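PDB 1UYN: NALP from Neisseria meningitidis, which forms the outer-membrane translocator domain of an autotransporter, a beta-barrel pore through which the secreted protease passenger domain reaches the bacterial surface. Local coordinates for residues A[16-21]-A[184-189]; A[23-28]-A[154-159]. All coordinates share one frame; numbering follows the deposited sequence.

Overall arrangement
Both contacts join the same helix, 12-34, to the inner wall of the closed 12-stranded barrel of the translocator domain. Contact 2 lies about 6 Å from the centre of the chain and contact 1 about 15 Å, measured from contact centres that are themselves about 14 Å apart. They meet neighbouring strands of the wall, 145-163 and 172-192, and are physically continuous: His21 CD2 is 4.0 Å from Leu154 CD2, and Leu184 CB is 4.1 Å from Leu154 CD1. The bound detergent belongs elsewhere, in a pocket that includes Val72 and Leu88; in contact 2 the side chain of Gln25 is about 12 Å from this pentaethylene glycol monodecyl ether.

Contact 1: residues A[16-21]-A[184-189]; sequences DSTAAH and LKQDAF
Within helical segment 16-21, Thr18 alone touches segment 184-189, and it does so through both branches of its side chain. Its CA is 8.8 Å from the CA of Gln186, a gap spanned by side chains and one water. The hydroxyl donates to the amide oxygen of Gln186, with OG1 2.6 Å from OE1; the donor lies in the carbonyl plane, on a lone pair, at a C=O...OG1 angle of 137°. An extended chain, with CG anti to the backbone N (chi1 -175°), carries the Gln186 amide inward from the wall. A water adds a second link, donating to Thr18 OG1 at 2.8 Å and accepting from Gln186 NE2 at 2.8 Å. Tyr14 O, one helical turn earlier, is a second acceptor near OG1, so the single hydroxyl proton is probably shared or alternates between it and Gln186 OE1. That amide oxygen also bonds Tyr132 OH, and is thus gripped from the helix and from the barrel wall together. The methyl of Thr18 supplies the nonpolar half: CG2 packs against Leu184, 3.5 Å from CD1 and 3.8 Å from CD2. Further along, the ring of His21 meets that of Tyr132 on strand 121-139 and touches Thr104 and Ser106 on strand 100-117. Helix 12-34 therefore rests against four consecutive strands of the barrel, 100-117 to 172-192, with Thr18 reaching the last of them.

Contact 2: residues A[23-28]-A[154-159]; sequences DMQGRR and LMQLGA
Gln25 and Gly26 on the helix face Leu154 and Gln156 on the strand, where the segment axes approach to 10.1 Å and cross at -43°. Gln156 extends across this gap and donates NE2 to the backbone O of Gln25 at 3.1 Å. The bond is nearly straight at the hydrogen (N-H...O 164°) but poorly directed at the acceptor: the nitrogen sits above the carbonyl plane, with a C=O...N angle of only 88°, so the interaction is probably modest. The Gln156 OE1 end is held by Ser128 OG. Beside it, the Gln25 chain bends at chi2, laying CG against Leu154 CD2 at 3.4 Å and bringing the amide to a water and to Ser108. Gln25 NE2 donates to that water at 2.7 Å, which in turn donates to Leu154 O at 2.8 Å; NE2 also bonds Ser108 OG. Arg28 NH1 donates to Gln25 OE1 at 3.0 Å, so both ends of that amide have partners and its rotation is probably fixed. One direct bond, one water bridge and aliphatic packing thus join helix to wall; the polar links across the contact are uncharged, though Arg28 holds one amide from the helix side, consistent with the hydrophilic pore of the translocator.

Contact 1: residues A[16-21]-A[184-189]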
ATOM      1  N   ASP A  16       8.754 -13.961   3.019  1.00 17.94           N
ATOM      2  CA  ASP A  16       9.142 -12.605   3.317  1.00 18.18           C
ATOM      3  C   ASP A  16       8.912 -11.641   2.182  1.00 18.02           C
ATOM      4  O   ASP A  16       8.512 -10.498   2.411  1.00 18.45           O
ATOM      5  CB  ASP A  16      10.637 -12.593   3.660  1.00 18.55           C
ATOM      6  CG  ASP A  16      10.932 -13.223   5.007  1.00 20.06           C
ATOM      7  OD1 ASP A  16       9.974 -13.478   5.752  1.00 23.73           O
ATOM      8  OD2 ASP A  16      12.081 -13.519   5.415  1.00 22.60           O
ATOM      9  N   SER A  17       9.230 -12.059   0.966  1.00 18.24           N
ATOM     10  CA  SER A  17       8.991 -11.219  -0.218  1.00 18.36           C
ATOM     11  C   SER A  17       7.505 -11.042  -0.438  1.00 18.89           C
ATOM     12  O   SER A  17       7.022  -9.917  -0.597  1.00 18.65           O
ATOM     13  CB  SER A  17       9.637 -11.788  -1.455  1.00 17.74           C
ATOM     14  OG  SER A  17       9.383 -13.175  -1.581  1.00 21.87           O
ATOM     15  N   THR A  18       6.744 -12.128  -0.372  1.00 19.88           N
ATOM     16  CA  THR A  18       5.285 -11.990  -0.431  1.00 20.80           C
ATOM     17  C   THR A  18       4.759 -11.037   0.627  1.00 20.71           C
ATOM     18  O   THR A  18       3.981 -10.147   0.326  1.00 21.65           O
ATOM     19  CB  THR A  18       4.592 -13.316  -0.262  1.00 21.06           C
ATOM     20  OG1 THR A  18       5.076 -14.238  -1.241  1.00 21.40           O
ATOM     21  CG2 THR A  18       3.121 -13.157  -0.571  1.00 21.35           C
ATOM     22  N   ALA A  19       5.180 -11.232   1.864  1.00 20.65           N
ATOM     23  CA  ALA A  19       4.833 -10.311   2.963  1.00 21.19           C
ATOM     24  C   ALA A  19       5.185  -8.843   2.638  1.00 21.58           C
ATOM     25  O   ALA A  19       4.393  -7.933   2.922  1.00 21.91           O
ATOM     26  CB  ALA A  19       5.562 -10.727   4.229  1.00 20.44           C
ATOM     27  N   ALA A  20       6.383  -8.625   2.075  1.00 21.57           N
ATOM     28  CA  ALA A  20       6.829  -7.282   1.692  1.00 21.51           C
ATOM     29  C   ALA A  20       5.932  -6.653   0.639  1.00 21.03           C
ATOM     30  O   ALA A  20       5.697  -5.463   0.675  1.00 20.67           O
ATOM     31  CB  ALA A  20       8.264  -7.311   1.192  1.00 21.67           C
ATOM     32  N   HIS A  21       5.423  -7.468  -0.281  1.00 21.48           N
ATOM     33  CA  HIS A  21       4.511  -6.997  -1.320  1.00 21.52           C
ATOM     34  C   HIS A  21       3.134  -6.596  -0.749  1.00 21.97           C
ATOM     35  O   HIS A  21       2.640  -5.492  -1.019  1.00 22.29           O
ATOM     36  CB  HIS A  21       4.314  -8.046  -2.412  1.00 21.15           C
ATOM     37  CG  HIS A  21       3.257  -7.676  -3.395  1.00 20.60           C
ATOM     38  ND1 HIS A  21       3.395  -6.625  -4.268  1.00 21.87           N
ATOM     39  CD2 HIS A  21       2.015  -8.162  -3.594  1.00 23.66           C
ATOM     40  CE1 HIS A  21       2.302  -6.511  -4.997  1.00 23.24           C
ATOM     41  NE2 HIS A  21       1.446  -7.433  -4.608  1.00 21.81           N
ATOM     42  N   LEU A 184      -4.773 -13.280  -0.158  1.00 17.50           N
ATOM     43  CA  LEU A 184      -3.627 -13.551  -1.021  1.00 17.31           C
ATOM     44  C   LEU A 184      -3.787 -14.981  -1.477  1.00 17.27           C
ATOM     45  O   LEU A 184      -3.891 -15.853  -0.649  1.00 16.00           O
ATOM     46  CB  LEU A 184      -2.321 -13.401  -0.251  1.00 16.75           C
ATOM     47  CG  LEU A 184      -1.094 -13.647  -1.151  1.00 16.51           C
ATOM     48  CD1 LEU A 184      -0.239 -12.414  -1.248  1.00 16.56           C
ATOM     49  CD2 LEU A 184      -0.275 -14.789  -0.619  1.00 16.48           C
ATOM     50  N   LYS A 185      -3.857 -15.211  -2.778  1.00 17.83           N
ATOM     51  CA  LYS A 185      -3.737 -16.562  -3.309  1.00 18.85           C
ATOM     52  C   LYS A 185      -2.382 -16.592  -4.048  1.00 18.64           C
ATOM     53  O   LYS A 185      -2.142 -15.780  -4.949  1.00 20.11           O
ATOM     54  CB  LYS A 185      -4.915 -16.906  -4.234  1.00 19.56           C
ATOM     55  CG  LYS A 185      -6.373 -16.534  -3.723  1.00 22.10           C
ATOM     56  CD  LYS A 185      -7.296 -17.779  -3.540  1.00 28.40           C
ATOM     57  CE  LYS A 185      -8.791 -17.656  -4.049  1.00 30.36           C
ATOM     58  NZ  LYS A 185      -9.025 -16.524  -5.010  1.00 35.16           N
ATOM     59  N   GLN A 186      -1.466 -17.448  -3.636  1.00 17.56           N
ATOM     60  CA  GLN A 186      -0.194 -17.602  -4.327  1.00 17.56           C
ATOM     61  C   GLN A 186      -0.073 -19.009  -4.917  1.00 17.40           C
ATOM     62  O   GLN A 186      -0.309 -19.979  -4.204  1.00 16.89           O
ATOM     63  CB  GLN A 186       0.947 -17.365  -3.357  1.00 17.47           C
ATOM     64  CG  GLN A 186       2.335 -17.369  -3.974  1.00 16.47           C
ATOM     65  CD  GLN A 186       3.406 -16.903  -2.976  1.00 16.27           C
ATOM     66  OE1 GLN A 186       3.547 -15.673  -2.701  1.00 10.62           O
ATOM     67  NE2 GLN A 186       4.142 -17.880  -2.399  1.00 14.04           N
ATOM     68  N   ASP A 187       0.319 -19.095  -6.194  1.00 17.31           N
ATOM     69  CA  ASP A 187       0.576 -20.360  -6.881  1.00 17.74           C
ATOM     70  C   ASP A 187       1.763 -21.154  -6.368  1.00 16.95           C
ATOM     71  O   ASP A 187       2.691 -20.656  -5.742  1.00 15.57           O
ATOM     72  CB  ASP A 187       0.839 -20.138  -8.380  1.00 18.99           C
ATOM     73  CG  ASP A 187      -0.332 -19.474  -9.118  1.00 22.35           C
ATOM     74  OD1 ASP A 187      -1.387 -19.255  -8.464  1.00 26.49           O
ATOM     75  OD2 ASP A 187      -0.273 -19.148 -10.345  1.00 24.17           O
ATOM     76  N   ALA A 188       1.712 -22.433  -6.695  1.00 17.63           N
ATOM     77  CA  ALA A 188       2.846 -23.328  -6.567  1.00 17.28           C
ATOM     78  C   ALA A 188       4.003 -22.855  -7.446  1.00 16.81           C
ATOM     79  O   ALA A 188       3.799 -22.172  -8.423  1.00 15.42           O
ATOM     80  CB  ALA A 188       2.449 -24.706  -6.974  1.00 17.74           C
ATOM     81  N   PHE A 189       5.218 -23.201  -7.051  1.00 16.88           N
ATOM     82  CA  PHE A 189       6.391 -22.899  -7.840  1.00 17.26           C
ATOM     83  C   PHE A 189       7.468 -23.918  -7.542  1.00 17.38           C
ATOM     84  O   PHE A 189       7.349 -24.734  -6.636  1.00 16.53           O
ATOM     85  CB  PHE A 189       6.913 -21.509  -7.512  1.00 17.72           C
ATOM     86  CG  PHE A 189       7.420 -21.378  -6.108  1.00 18.65           C
ATOM     87  CD1 PHE A 189       6.536 -21.227  -5.055  1.00 19.41           C
ATOM     88  CD2 PHE A 189       8.773 -21.442  -5.840  1.00 20.12           C
ATOM     89  CE1 PHE A 189       6.991 -21.130  -3.768  1.00 20.88           C
ATOM     90  CE2 PHE A 189       9.231 -21.350  -4.561  1.00 21.77           C
ATOM     91  CZ  PHE A 189       8.329 -21.193  -3.510  1.00 22.29           C
TER
HETATM   92  O   HOH W   1       5.484 -16.753  -0.203  1.00 39.99           O

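Contact 2: residues A[23-28]-A[154-159]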
ATOM      1  N   ASP A  23       2.450  -5.653   2.149  1.00 21.47           N
ATOM      2  CA  ASP A  23       2.639  -4.534   3.062  1.00 20.72           C
ATOM      3  C   ASP A  23       2.688  -3.271   2.220  1.00 21.08           C
ATOM      4  O   ASP A  23       2.042  -2.284   2.538  1.00 22.10           O
ATOM      5  CB  ASP A  23       3.928  -4.751   3.808  1.00 20.29           C
ATOM      6  CG  ASP A  23       4.171  -3.726   4.861  1.00 19.20           C
ATOM      7  OD1 ASP A  23       3.504  -3.782   5.902  1.00 19.96           O
ATOM      8  OD2 ASP A  23       5.054  -2.870   4.767  1.00 17.25           O
ATOM      9  N   MET A  24       3.414  -3.326   1.111  1.00 21.20           N
ATOM     10  CA  MET A  24       3.439  -2.220   0.168  1.00 21.28           C
ATOM     11  C   MET A  24       2.093  -1.935  -0.410  1.00 20.13           C
ATOM     12  O   MET A  24       1.745  -0.776  -0.573  1.00 20.42           O
ATOM     13  CB  MET A  24       4.440  -2.462  -0.963  1.00 22.12           C
ATOM     14  CG  MET A  24       5.773  -1.748  -0.711  1.00 26.25           C
ATOM     15  SD  MET A  24       7.126  -2.397  -1.648  1.00 33.76           S
ATOM     16  CE  MET A  24       8.394  -2.305  -0.446  1.00 37.88           C
ATOM     17  N   GLN A  25       1.359  -2.988  -0.738  1.00 20.29           N
ATOM     18  CA  GLN A  25       0.009  -2.915  -1.283  1.00 20.33           C
ATOM     19  C   GLN A  25      -0.967  -2.210  -0.355  1.00 21.05           C
ATOM     20  O   GLN A  25      -1.869  -1.548  -0.827  1.00 23.09           O
ATOM     21  CB  GLN A  25      -0.538  -4.302  -1.579  1.00 20.00           C
ATOM     22  CG  GLN A  25      -1.702  -4.307  -2.523  1.00 20.01           C
ATOM     23  CD  GLN A  25      -1.296  -4.249  -3.996  1.00 21.64           C
ATOM     24  OE1 GLN A  25      -0.262  -3.674  -4.336  1.00 24.08           O
ATOM     25  NE2 GLN A  25      -2.149  -4.800  -4.885  1.00 24.86           N
ATOM     26  N   GLY A  26      -0.806  -2.318   0.954  1.00 21.01           N
ATOM     27  CA  GLY A  26      -1.698  -1.621   1.855  1.00 20.81           C
ATOM     28  C   GLY A  26      -1.530  -0.112   1.741  1.00 21.36           C
ATOM     29  O   GLY A  26      -2.481   0.667   1.950  1.00 22.02           O
ATOM     30  N   ARG A  27      -0.311   0.334   1.486  1.00 21.41           N
ATOM     31  CA  ARG A  27      -0.104   1.759   1.346  1.00 22.21           C
ATOM     32  C   ARG A  27      -0.607   2.213  -0.021  1.00 22.59           C
ATOM     33  O   ARG A  27      -1.165   3.318  -0.129  1.00 22.61           O
ATOM     34  CB  ARG A  27       1.351   2.141   1.544  1.00 22.66           C
ATOM     35  CG  ARG A  27       1.854   1.912   2.975  1.00 22.89           C
ATOM     36  CD  ARG A  27       3.259   2.390   3.143  1.00 23.72           C
ATOM     37  NE  ARG A  27       4.157   1.394   2.605  1.00 25.54           N
ATOM     38  CZ  ARG A  27       4.492   0.306   3.266  1.00 29.31           C
ATOM     39  NH1 ARG A  27       4.003   0.091   4.491  1.00 30.93           N
ATOM     40  NH2 ARG A  27       5.320  -0.571   2.717  1.00 30.00           N
ATOM     41  N   ARG A  28      -0.451   1.372  -1.046  1.00 21.72           N
ATOM     42  CA  ARG A  28      -0.972   1.736  -2.361  1.00 21.67           C
ATOM     43  C   ARG A  28      -2.454   2.004  -2.270  1.00 21.42           C
ATOM     44  O   ARG A  28      -2.951   2.948  -2.876  1.00 20.90           O
ATOM     45  CB  ARG A  28      -0.708   0.652  -3.418  1.00 21.41           C
ATOM     46  CG  ARG A  28       0.749   0.497  -3.695  1.00 22.69           C
ATOM     47  CD  ARG A  28       1.091  -0.597  -4.655  1.00 25.71           C
ATOM     48  NE  ARG A  28       2.551  -0.792  -4.760  1.00 25.42           N
ATOM     49  CZ  ARG A  28       3.202  -1.888  -4.370  1.00 25.15           C
ATOM     50  NH1 ARG A  28       2.563  -2.925  -3.801  1.00 27.65           N
ATOM     51  NH2 ARG A  28       4.513  -1.947  -4.522  1.00 23.40           N
ATOM     52  N   LEU A 154      -3.417 -10.807  -5.063  1.00 16.95           N
ATOM     53  CA  LEU A 154      -3.774 -10.190  -3.806  1.00 17.43           C
ATOM     54  C   LEU A 154      -5.005  -9.338  -3.983  1.00 18.05           C
ATOM     55  O   LEU A 154      -5.041  -8.476  -4.856  1.00 19.48           O
ATOM     56  CB  LEU A 154      -2.626  -9.327  -3.351  1.00 17.38           C
ATOM     57  CG  LEU A 154      -2.857  -8.506  -2.117  1.00 17.06           C
ATOM     58  CD1 LEU A 154      -3.206  -9.415  -0.892  1.00 16.40           C
ATOM     59  CD2 LEU A 154      -1.600  -7.689  -1.923  1.00 16.34           C
ATOM     60  N   MET A 155      -6.016  -9.553  -3.161  1.00 18.79           N
ATOM     61  CA  MET A 155      -7.180  -8.677  -3.175  1.00 20.18           C
ATOM     62  C   MET A 155      -7.333  -7.951  -1.884  1.00 19.37           C
ATOM     63  O   MET A 155      -7.069  -8.488  -0.853  1.00 20.12           O
ATOM     64  CB  MET A 155      -8.434  -9.464  -3.426  1.00 20.43           C
ATOM     65  CG  MET A 155      -8.447  -9.937  -4.860  1.00 25.74           C
ATOM     66  SD  MET A 155      -9.838 -11.017  -5.234  1.00 35.05           S
ATOM     67  CE  MET A 155     -11.302 -10.165  -3.992  1.00 31.64           C
ATOM     68  N   GLN A 156      -7.781  -6.729  -1.935  1.00 18.89           N
ATOM     69  CA  GLN A 156      -8.077  -6.042  -0.701  1.00 18.62           C
ATOM     70  C   GLN A 156      -9.515  -5.564  -0.773  1.00 18.57           C
ATOM     71  O   GLN A 156     -10.026  -5.188  -1.857  1.00 17.51           O
ATOM     72  CB  GLN A 156      -7.127  -4.860  -0.490  1.00 18.47           C
ATOM     73  CG  GLN A 156      -5.653  -5.213  -0.495  1.00 18.45           C
ATOM     74  CD  GLN A 156      -4.840  -3.991  -0.745  1.00 21.35           C
ATOM     75  OE1 GLN A 156      -5.127  -3.244  -1.685  1.00 25.99           O
ATOM     76  NE2 GLN A 156      -3.827  -3.767   0.067  1.00 21.32           N
ATOM     77  N   LEU A 157     -10.165  -5.633   0.387  1.00 18.14           N
ATOM     78  CA  LEU A 157     -11.456  -5.010   0.622  1.00 18.50           C
ATOM     79  C   LEU A 157     -11.401  -4.155   1.888  1.00 17.69           C
ATOM     80  O   LEU A 157     -10.887  -4.577   2.926  1.00 16.82           O
ATOM     81  CB  LEU A 157     -12.522  -6.077   0.796  1.00 19.48           C
ATOM     82  CG  LEU A 157     -13.378  -6.298  -0.441  1.00 22.46           C
ATOM     83  CD1 LEU A 157     -14.190  -7.563  -0.241  1.00 24.89           C
ATOM     84  CD2 LEU A 157     -14.339  -5.084  -0.615  1.00 25.14           C
ATOM     85  N   GLY A 158     -11.968  -2.967   1.807  1.00 17.03           N
ATOM     86  CA  GLY A 158     -11.814  -1.986   2.850  1.00 17.06           C
ATOM     87  C   GLY A 158     -13.131  -1.301   3.156  1.00 17.11           C
ATOM     88  O   GLY A 158     -13.939  -1.015   2.255  1.00 17.19           O
ATOM     89  N   ALA A 159     -13.331  -1.027   4.435  1.00 15.70           N
ATOM     90  CA  ALA A 159     -14.456  -0.276   4.863  1.00 15.83           C
ATOM     91  C   ALA A 159     -13.923   0.695   5.886  1.00 15.76           C
ATOM     92  O   ALA A 159     -13.306   0.301   6.822  1.00 16.74           O
ATOM     93  CB  ALA A 159     -15.509  -1.188   5.453  1.00 15.43           C
TER
HETATM   94  O   HOH W   2      -4.528  -5.832  -4.113  1.00 31.53           O